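Molybdate-binding protein MolA (Haemophilus influenzae, PDB 3PSA) binds molybdate and tungstate, but not sulfate or phosphate, in the periplasm and serves the low-affinity ABC molybdate importer MolBCA. Local coordinates at residues Ala21-His26 with Val87-Asn92; Leu193-Ser198 with Lys223-Glu228; Pro235-Val240 with Lys267-Pro272. All coordinates share one frame; numbering follows the deposited sequence.

Interaction 1 of 3, residues Ala21-His26 with Val87-Asn92; sequences AVVLQH and VVFVTN. With WO4 (tungstate(VI)ion), chain B.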
loop_
_atom_site.group_PDB
_atom_site.type_symbol
_atom_site.label_atom_id
_atom_site.label_comp_id
_atom_site.label_asym_id
_atom_site.label_seq_id
_atom_site.Cartn_x
_atom_site.Cartn_y
_atom_site.Cartn_z
ATOM N N ALA A 21 10.006 -12.785 13.906
ATOM C CA ALA A 21 8.945 -11.824 13.783
ATOM C C ALA A 21 7.687 -12.445 13.163
ATOM O O ALA A 21 7.778 -13.327 12.279
ATOM C CB ALA A 21 9.428 -10.657 12.967
ATOM N N VAL A 22 6.535 -12.018 13.658
ATOM C CA VAL A 22 5.255 -12.396 13.080
ATOM C C VAL A 22 4.670 -11.113 12.513
ATOM O O VAL A 22 4.522 -10.133 13.213
ATOM C CB VAL A 22 4.282 -13.092 14.094
ATOM C CG1 VAL A 22 2.870 -13.181 13.509
ATOM C CG2 VAL A 22 4.772 -14.489 14.367
ATOM N N VAL A 23 4.354 -11.127 11.235
ATOM C CA VAL A 23 3.922 -9.913 10.568
ATOM C C VAL A 23 2.469 -10.008 10.136
ATOM O O VAL A 23 2.142 -10.658 9.126
ATOM C CB VAL A 23 4.829 -9.638 9.376
ATOM C CG1 VAL A 23 4.387 -8.357 8.709
ATOM C CG2 VAL A 23 6.301 -9.473 9.885
ATOM N N LEU A 24 1.591 -9.343 10.896
ATOM C CA LEU A 24 0.141 -9.469 10.624
ATOM C C LEU A 24 -0.381 -8.267 9.802
ATOM O O LEU A 24 -1.480 -7.746 10.045
ATOM C CB LEU A 24 -0.701 -9.696 11.913
ATOM C CG LEU A 24 -0.336 -10.916 12.810
ATOM C CD1 LEU A 24 -1.150 -10.942 14.029
ATOM C CD2 LEU A 24 -0.429 -12.287 12.150
ATOM N N GLN A 25 0.400 -7.828 8.818
ATOM C CA GLN A 25 -0.047 -6.739 7.951
ATOM C C GLN A 25 0.727 -6.867 6.675
ATOM O O GLN A 25 1.973 -7.023 6.705
ATOM C CB GLN A 25 0.296 -5.377 8.542
ATOM C CG GLN A 25 -0.259 -4.207 7.718
ATOM C CD GLN A 25 0.445 -2.892 7.990
ATOM O OE1 GLN A 25 -0.181 -1.904 8.424
ATOM N NE2 GLN A 25 1.730 -2.854 7.727
ATOM N N HIS A 26 0.004 -6.812 5.547
ATOM C CA HIS A 26 0.621 -7.010 4.264
ATOM C C HIS A 26 1.565 -5.865 3.842
ATOM O O HIS A 26 2.584 -6.115 3.172
ATOM C CB HIS A 26 -0.453 -7.285 3.181
ATOM C CG HIS A 26 -1.571 -6.276 3.147
ATOM N ND1 HIS A 26 -2.489 -6.144 4.166
ATOM C CD2 HIS A 26 -1.975 -5.415 2.185
ATOM C CE1 HIS A 26 -3.371 -5.209 3.874
ATOM N NE2 HIS A 26 -3.082 -4.745 2.671
ATOM N N VAL A 87 8.603 -10.646 18.282
ATOM C CA VAL A 87 7.801 -9.417 18.068
ATOM C C VAL A 87 6.610 -9.691 17.142
ATOM O O VAL A 87 6.648 -10.598 16.330
ATOM C CB VAL A 87 8.678 -8.279 17.488
ATOM C CG1 VAL A 87 9.244 -8.603 16.059
ATOM C CG2 VAL A 87 7.917 -6.955 17.495
ATOM N N VAL A 88 5.550 -8.899 17.252
ATOM C CA VAL A 88 4.421 -9.007 16.304
ATOM C C VAL A 88 4.152 -7.630 15.717
ATOM O O VAL A 88 3.806 -6.713 16.459
ATOM C CB VAL A 88 3.128 -9.586 16.964
ATOM C CG1 VAL A 88 2.019 -9.693 15.947
ATOM C CG2 VAL A 88 3.448 -10.971 17.577
ATOM N N PHE A 89 4.205 -7.507 14.387
ATOM C CA PHE A 89 3.754 -6.273 13.727
ATOM C C PHE A 89 2.249 -6.374 13.472
ATOM O O PHE A 89 1.775 -7.369 12.915
ATOM C CB PHE A 89 4.438 -6.058 12.371
ATOM C CG PHE A 89 5.899 -5.689 12.478
ATOM C CD1 PHE A 89 6.304 -4.360 12.462
ATOM C CD2 PHE A 89 6.862 -6.675 12.590
ATOM C CE1 PHE A 89 7.675 -4.013 12.576
ATOM C CE2 PHE A 89 8.228 -6.319 12.693
ATOM C CZ PHE A 89 8.610 -4.998 12.670
ATOM N N VAL A 90 1.500 -5.332 13.822
ATOM C CA VAL A 90 0.061 -5.325 13.511
ATOM C C VAL A 90 -0.309 -4.027 12.778
ATOM O O VAL A 90 0.424 -3.032 12.827
ATOM C CB VAL A 90 -0.815 -5.459 14.791
ATOM C CG1 VAL A 90 -0.505 -6.757 15.553
ATOM C CG2 VAL A 90 -0.699 -4.197 15.689
ATOM N N THR A 91 -1.441 -4.032 12.105
ATOM C CA THR A 91 -1.888 -2.822 11.435
ATOM C C THR A 91 -2.459 -1.844 12.484
ATOM O O THR A 91 -2.938 -2.230 13.555
ATOM C CB THR A 91 -2.905 -3.138 10.305
ATOM O OG1 THR A 91 -3.120 -1.971 9.474
ATOM C CG2 THR A 91 -4.228 -3.566 10.896
ATOM N N ASN A 92 -2.413 -0.565 12.152
ATOM C CA ASN A 92 -2.780 0.471 13.080
ATOM C C ASN A 92 -4.213 0.391 13.592
ATOM O O ASN A 92 -4.472 0.749 14.745
ATOM C CB ASN A 92 -2.500 1.828 12.460
ATOM C CG ASN A 92 -3.287 2.062 11.201
ATOM O OD1 ASN A 92 -3.038 1.405 10.168
ATOM N ND2 ASN A 92 -4.245 2.998 11.264
HETATM W W WO4 B . -5.167 -1.370 1.601
HETATM O O1 WO4 B . -5.786 -1.595 3.396
HETATM O O2 WO4 B . -4.579 -3.043 1.178
HETATM O O3 WO4 B . -5.995 -0.859 -0.004
HETATM O O4 WO4 B . -3.725 -0.342 1.723
HETATM O O HOH W 1 -2.803 -6.566 12.170
#
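V22 and V88 pair, as do V23 and F89, where strands 21-24 and 87-91 run side by side in the parallel four-stranded sheet of one lobe of the binding protein. The strand axes approach to 4.7 Å and lie 10° apart. Three backbone hydrogen bonds join them. V22 N donates to V87 O, F89 N to V22 O at 2.9 Å, and L24 N to F89 O at 2.8 Å. V22 O also takes a CA-H...O contact from V88 CA.

A21, V23, V87 and F89 occupy one face of the sheet. V23 and F89 point the same way. With CG1 of V23 anti to the backbone N (chi1 -179°), CG2 is the branch left to meet F89 CD2, at 3.9 Å. A21 CB touches V87 CG1 at 3.7 Å. On the other face L24 reaches slantwise to V88, and its CD1 lies 3.9 Å from V88 CG1.

The strands part after L24. A water spans the gap. It donates a hydrogen bond to L24 O and accepts one from T91 N at 2.9 Å. Beyond it the side chain of Q25 crosses that of T91 at about a right angle. Q25 is the N-cap residue of helix 26-34. Next comes H26, a residue of the molybdate site, which tungstate occupies in this structure. Its NE2 donates to O2 of tungstate at 2.7 Å, nearly straight at 169°, with the oxygen in the ring plane. Y196, R243, G279 and Y280 hold the same anion.

The two strands are central in the sheet, between strands 41-44 and 109-112. Helix 132-151 packs on the F89 face, where F151 meets the F89 ring. Helix 96-104 lies against L24, V88 and V90 through M98 and I102.

Interaction 2 of 3, residues Leu193-Ser198 with Lys223-Glu228; sequences LGTYGS and KQVSLE. With WO4 (tungstate(VI)ion), chain B.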
loop_
_atom_site.group_PDB
_atom_site.type_symbol
_atom_site.label_atom_id
_atom_site.label_comp_id
_atom_site.label_asym_id
_atom_site.label_seq_id
_atom_site.Cartn_x
_atom_site.Cartn_y
_atom_site.Cartn_z
ATOM N N LEU A 193 -18.161 -3.550 -5.800
ATOM C CA LEU A 193 -18.368 -2.104 -5.725
ATOM C C LEU A 193 -17.589 -1.362 -4.628
ATOM O O LEU A 193 -18.046 -0.353 -4.101
ATOM C CB LEU A 193 -19.866 -1.775 -5.715
ATOM C CG LEU A 193 -20.501 -1.988 -7.095
ATOM C CD1 LEU A 193 -22.006 -2.176 -6.949
ATOM C CD2 LEU A 193 -20.190 -0.863 -8.026
ATOM N N GLY A 194 -16.400 -1.867 -4.309
ATOM C CA GLY A 194 -15.514 -1.220 -3.341
ATOM C C GLY A 194 -14.789 -0.054 -4.018
ATOM O O GLY A 194 -14.491 -0.116 -5.217
ATOM N N THR A 195 -14.541 1.021 -3.258
ATOM C CA THR A 195 -13.697 2.135 -3.732
ATOM C C THR A 195 -13.068 2.874 -2.566
ATOM O O THR A 195 -13.353 2.550 -1.393
ATOM C CB THR A 195 -14.450 3.102 -4.721
ATOM O OG1 THR A 195 -13.491 3.800 -5.521
ATOM C CG2 THR A 195 -15.287 4.163 -3.980
ATOM N N TYR A 196 -12.181 3.833 -2.877
ATOM C CA TYR A 196 -11.473 4.619 -1.857
ATOM C C TYR A 196 -11.882 6.067 -1.964
ATOM O O TYR A 196 -11.892 6.624 -3.071
ATOM C CB TYR A 196 -9.948 4.507 -2.028
ATOM C CG TYR A 196 -9.372 3.107 -1.906
ATOM C CD1 TYR A 196 -8.779 2.670 -0.707
ATOM C CD2 TYR A 196 -9.417 2.213 -2.998
ATOM C CE1 TYR A 196 -8.243 1.362 -0.615
ATOM C CE2 TYR A 196 -8.899 0.906 -2.913
ATOM C CZ TYR A 196 -8.310 0.486 -1.714
ATOM O OH TYR A 196 -7.748 -0.786 -1.581
ATOM N N GLY A 197 -12.290 6.678 -0.859
ATOM C CA GLY A 197 -12.484 8.109 -0.892
ATOM C C GLY A 197 -11.328 8.854 -0.243
ATOM O O GLY A 197 -10.133 8.514 -0.394
ATOM N N SER A 198 -11.694 9.883 0.513
ATOM C CA SER A 198 -10.755 10.707 1.264
ATOM C C SER A 198 -9.921 9.973 2.319
ATOM O O SER A 198 -10.331 8.943 2.868
ATOM C CB SER A 198 -11.504 11.896 1.926
ATOM O OG SER A 198 -12.482 11.457 2.894
ATOM N N LYS A 223 -14.926 2.226 1.217
ATOM C CA LYS A 223 -16.370 1.989 1.336
ATOM C C LYS A 223 -16.937 1.250 0.138
ATOM O O LYS A 223 -16.427 1.361 -0.981
ATOM C CB LYS A 223 -17.132 3.316 1.508
ATOM C CG LYS A 223 -16.828 4.111 2.801
ATOM C CD LYS A 223 -17.125 3.311 4.100
ATOM C CE LYS A 223 -16.451 3.919 5.312
ATOM N NZ LYS A 223 -16.932 5.283 5.621
ATOM N N GLN A 224 -17.982 0.469 0.383
ATOM C CA GLN A 224 -18.816 0.023 -0.726
ATOM C C GLN A 224 -19.752 1.169 -1.137
ATOM O O GLN A 224 -20.344 1.861 -0.288
ATOM C CB GLN A 224 -19.606 -1.232 -0.353
ATOM C CG GLN A 224 -20.392 -1.846 -1.532
ATOM C CD GLN A 224 -21.210 -3.084 -1.143
ATOM O OE1 GLN A 224 -22.141 -3.008 -0.328
ATOM N NE2 GLN A 224 -20.901 -4.215 -1.771
ATOM N N VAL A 225 -19.831 1.382 -2.444
ATOM C CA VAL A 225 -20.663 2.428 -3.041
ATOM C C VAL A 225 -21.705 1.758 -3.947
ATOM O O VAL A 225 -21.665 0.536 -4.141
ATOM C CB VAL A 225 -19.812 3.448 -3.830
ATOM C CG1 VAL A 225 -18.778 4.090 -2.910
ATOM C CG2 VAL A 225 -19.118 2.779 -4.974
ATOM N N SER A 226 -22.624 2.544 -4.507
ATOM C CA SER A 226 -23.581 1.995 -5.492
ATOM C C SER A 226 -23.099 2.284 -6.889
ATOM O O SER A 226 -22.393 3.276 -7.092
ATOM C CB SER A 226 -25.010 2.565 -5.323
ATOM O OG SER A 226 -25.078 3.982 -5.402
ATOM N N LEU A 227 -23.499 1.437 -7.845
ATOM C CA LEU A 227 -23.333 1.749 -9.271
ATOM C C LEU A 227 -23.863 3.147 -9.583
ATOM O O LEU A 227 -23.238 3.914 -10.352
ATOM C CB LEU A 227 -24.022 0.708 -10.179
ATOM C CG LEU A 227 -23.997 0.999 -11.701
ATOM C CD1 LEU A 227 -22.561 1.401 -12.203
ATOM C CD2 LEU A 227 -24.573 -0.150 -12.506
ATOM N N GLU A 228 -25.011 3.488 -8.995
ATOM C CA GLU A 228 -25.571 4.817 -9.187
ATOM C C GLU A 228 -24.594 5.969 -8.875
ATOM O O GLU A 228 -24.554 6.958 -9.617
ATOM C CB GLU A 228 -26.910 4.974 -8.446
ATOM C CG GLU A 228 -27.616 6.318 -8.695
ATOM C CD GLU A 228 -27.792 6.667 -10.170
ATOM O OE1 GLU A 228 -28.007 5.758 -11.006
ATOM O OE2 GLU A 228 -27.732 7.868 -10.494
HETATM W W WO4 B . -5.167 -1.370 1.601
HETATM O O1 WO4 B . -5.786 -1.595 3.396
HETATM O O2 WO4 B . -4.579 -3.043 1.178
HETATM O O3 WO4 B . -5.995 -0.859 -0.004
HETATM O O4 WO4 B . -3.725 -0.342 1.723
#
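T195 and K223 exchange two backbone hydrogen bonds, T195 N to K223 O at 3.0 Å and K223 N to T195 O at 3.1 Å. A third bond, from V225 N to L193 O, is 3.0 Å long and almost straight at 173°. The same L193 O receives a CA-H...O contact from Q224 CA. V225 sets CG1 3.7 Å from T195 CG2, and the two side chains cross at about a right angle. With chi1 at -59°, V225 brings CG2 to 3.4 Å from L193 O. L193 CB lies 3.3 Å from V225 O.

These bonds make a short two-stranded antiparallel sheet, in which G194 faces Q224 as a non-hydrogen-bonded pair. The next residue after T195 is Y196, a molybdate ligand. Its OH donates a hydrogen bond to O3 of the bound tungstate. The modelled 2.4 Å between Y196 OH and O3 is very short, and the exact length is doubtful. The oxygen lies at the ring edge, near its plane.

Further out, Q241 also hydrogen-bonds Y196 OH, and F222 meets the ring. T195 OG1 bonds to M188 O, and Q224 NE2 to D192 O. S226 caps the following helix 227-233 through OG to N229 N.

Interaction 3 of 3, residues Pro235-Val240 with Lys267-Pro272; sequences PAVILV and KVFLMP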
loop_
_atom_site.group_PDB
_atom_site.type_symbol
_atom_site.label_atom_id
_atom_site.label_comp_id
_atom_site.label_asym_id
_atom_site.label_seq_id
_atom_site.Cartn_x
_atom_site.Cartn_y
_atom_site.Cartn_z
ATOM N N PRO A 235 -16.495 8.658 -14.353
ATOM C CA PRO A 235 -15.045 8.912 -14.485
ATOM C C PRO A 235 -14.541 8.719 -15.914
ATOM O O PRO A 235 -15.098 7.914 -16.659
ATOM C CB PRO A 235 -14.426 7.850 -13.588
ATOM C CG PRO A 235 -15.459 6.683 -13.606
ATOM C CD PRO A 235 -16.787 7.428 -13.585
ATOM N N ALA A 236 -13.491 9.450 -16.265
ATOM C CA ALA A 236 -12.847 9.376 -17.590
ATOM C C ALA A 236 -12.028 8.122 -17.787
ATOM O O ALA A 236 -11.863 7.693 -18.923
ATOM C CB ALA A 236 -11.975 10.578 -17.821
ATOM N N VAL A 237 -11.588 7.541 -16.663
ATOM C CA VAL A 237 -10.591 6.474 -16.605
ATOM C C VAL A 237 -10.960 5.621 -15.388
ATOM O O VAL A 237 -11.274 6.165 -14.334
ATOM C CB VAL A 237 -9.206 7.056 -16.382
ATOM C CG1 VAL A 237 -8.210 5.959 -16.091
ATOM C CG2 VAL A 237 -8.757 7.885 -17.618
ATOM N N ILE A 238 -11.019 4.312 -15.563
ATOM C CA ILE A 238 -11.171 3.428 -14.399
ATOM C C ILE A 238 -9.934 2.576 -14.245
ATOM O O ILE A 238 -9.433 1.982 -15.209
ATOM C CB ILE A 238 -12.448 2.578 -14.491
ATOM C CG1 ILE A 238 -13.690 3.456 -14.301
ATOM C CG2 ILE A 238 -12.441 1.379 -13.507
ATOM C CD1 ILE A 238 -14.933 2.773 -14.966
ATOM N N LEU A 239 -9.467 2.498 -12.999
ATOM C CA LEU A 239 -8.273 1.765 -12.663
ATOM C C LEU A 239 -8.677 0.629 -11.769
ATOM O O LEU A 239 -9.664 0.750 -11.023
ATOM C CB LEU A 239 -7.268 2.673 -11.948
ATOM C CG LEU A 239 -6.817 3.895 -12.778
ATOM C CD1 LEU A 239 -5.874 4.686 -11.923
ATOM C CD2 LEU A 239 -6.092 3.440 -14.034
ATOM N N VAL A 240 -7.958 -0.487 -11.942
ATOM C CA VAL A 240 -8.055 -1.670 -11.072
ATOM C C VAL A 240 -6.651 -2.076 -10.565
ATOM O O VAL A 240 -5.689 -2.139 -11.322
ATOM C CB VAL A 240 -8.667 -2.834 -11.879
ATOM C CG1 VAL A 240 -8.779 -4.128 -11.058
ATOM C CG2 VAL A 240 -10.015 -2.446 -12.462
ATOM N N LYS A 267 -11.018 3.062 -21.534
ATOM C CA LYS A 267 -10.007 3.399 -20.559
ATOM C C LYS A 267 -10.313 2.705 -19.225
ATOM O O LYS A 267 -10.460 3.344 -18.194
ATOM C CB LYS A 267 -9.844 4.913 -20.456
ATOM C CG LYS A 267 -9.401 5.476 -21.800
ATOM C CD LYS A 267 -9.073 6.932 -21.773
ATOM C CE LYS A 267 -8.742 7.373 -23.192
ATOM N NZ LYS A 267 -7.874 8.583 -23.282
ATOM N N VAL A 268 -10.408 1.377 -19.283
ATOM C CA VAL A 268 -10.415 0.551 -18.066
ATOM C C VAL A 268 -9.097 -0.239 -18.069
ATOM O O VAL A 268 -8.834 -1.088 -18.949
ATOM C CB VAL A 268 -11.636 -0.373 -17.979
ATOM C CG1 VAL A 268 -11.687 -1.100 -16.633
ATOM C CG2 VAL A 268 -12.917 0.419 -18.187
ATOM N N PHE A 269 -8.244 0.099 -17.115
ATOM C CA PHE A 269 -6.860 -0.400 -17.079
ATOM C C PHE A 269 -6.472 -1.115 -15.796
ATOM O O PHE A 269 -6.612 -0.545 -14.708
ATOM C CB PHE A 269 -5.892 0.752 -17.265
ATOM C CG PHE A 269 -6.079 1.463 -18.548
ATOM C CD1 PHE A 269 -6.126 0.750 -19.730
ATOM C CD2 PHE A 269 -6.235 2.841 -18.568
ATOM C CE1 PHE A 269 -6.327 1.401 -20.948
ATOM C CE2 PHE A 269 -6.428 3.505 -19.787
ATOM C CZ PHE A 269 -6.467 2.771 -20.965
ATOM N N LEU A 270 -5.952 -2.351 -15.936
ATOM C CA LEU A 270 -5.366 -3.075 -14.810
ATOM C C LEU A 270 -4.042 -2.396 -14.541
ATOM O O LEU A 270 -3.231 -2.188 -15.466
ATOM C CB LEU A 270 -5.106 -4.554 -15.135
ATOM C CG LEU A 270 -4.727 -5.458 -13.936
ATOM C CD1 LEU A 270 -5.793 -5.491 -12.816
ATOM C CD2 LEU A 270 -4.339 -6.898 -14.365
ATOM N N MET A 271 -3.787 -2.049 -13.285
ATOM C CA MET A 271 -2.543 -1.332 -12.944
ATOM C C MET A 271 -1.393 -2.324 -12.729
ATOM O O MET A 271 -1.652 -3.463 -12.316
ATOM C CB MET A 271 -2.733 -0.448 -11.716
ATOM C CG MET A 271 -3.552 0.803 -12.015
ATOM S SD MET A 271 -3.857 1.755 -10.543
ATOM C CE MET A 271 -2.467 2.861 -10.542
ATOM N N PRO A 272 -0.137 -1.904 -12.996
ATOM C CA PRO A 272 0.959 -2.870 -12.835
ATOM C C PRO A 272 1.096 -3.337 -11.373
ATOM O O PRO A 272 0.593 -2.683 -10.410
ATOM C CB PRO A 272 2.205 -2.096 -13.304
ATOM C CG PRO A 272 1.680 -1.042 -14.188
ATOM C CD PRO A 272 0.327 -0.662 -13.639
#
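M271 folds its thioether against L239 beside a regular parallel strand pair. Its SD lies 3.8 Å from both L239 CB and L239 CD1. The bend at chi3 (91°) leaves CE 4.1 Å from L239 CD1, so the sulfur and methyl follow the leucine's flank. L239 thus sits between this bent chain and F269 CB, which its CD2 meets at 4.2 Å. The F269 ring approaches V237 CG1 obliquely. M271 CB rests 3.4 Å from V240 O.

On the other face V240 and L270 slant across each other, with V240 CG1 3.7 Å from L270 CD1. With CG anti to the backbone N (chi1 -169°), the end of L270 swings nearer the partner strand, and CD1 comes close to V240 O. I238 and V268 stand side by side and meet more loosely through CG2 and CG1.

Four backbone hydrogen bonds set this register: I238 N to K267 O, F269 N to I238 O, V240 N to F269 O, and M271 N to V240 O at 2.7 Å. A236 O is buried without a polar partner.

Strand 268-270 is an edge strand of its parallel sheet, and strand 184-188 flanks 237-240. Helices 247-252 and 261-264 complete a beta-alpha-beta crossover, packing on the face of I238, V240, V268 and L270.

The three contacts follow one another along the chain without overlap. Interaction 1 joins the first and third strands of its sheet in chain order, 21-24 and 87-91. Interaction 3 joins the third and fourth of the other, 237-240 and 268-270. Both sheets have strand order 2-1-3-4. The two contacts lie on opposite sides of the chain's centre, about 31 Å apart between centres. Interaction 2 lies on the side of interaction 3, about 15 Å away between centres, and helix 227-233 leads from one to the other. Its centre is about 27 Å from that of interaction 1. Yet interactions 1 and 2 both touch the tungstate, through H26 and Y196, so the anion is gripped between the two lobes.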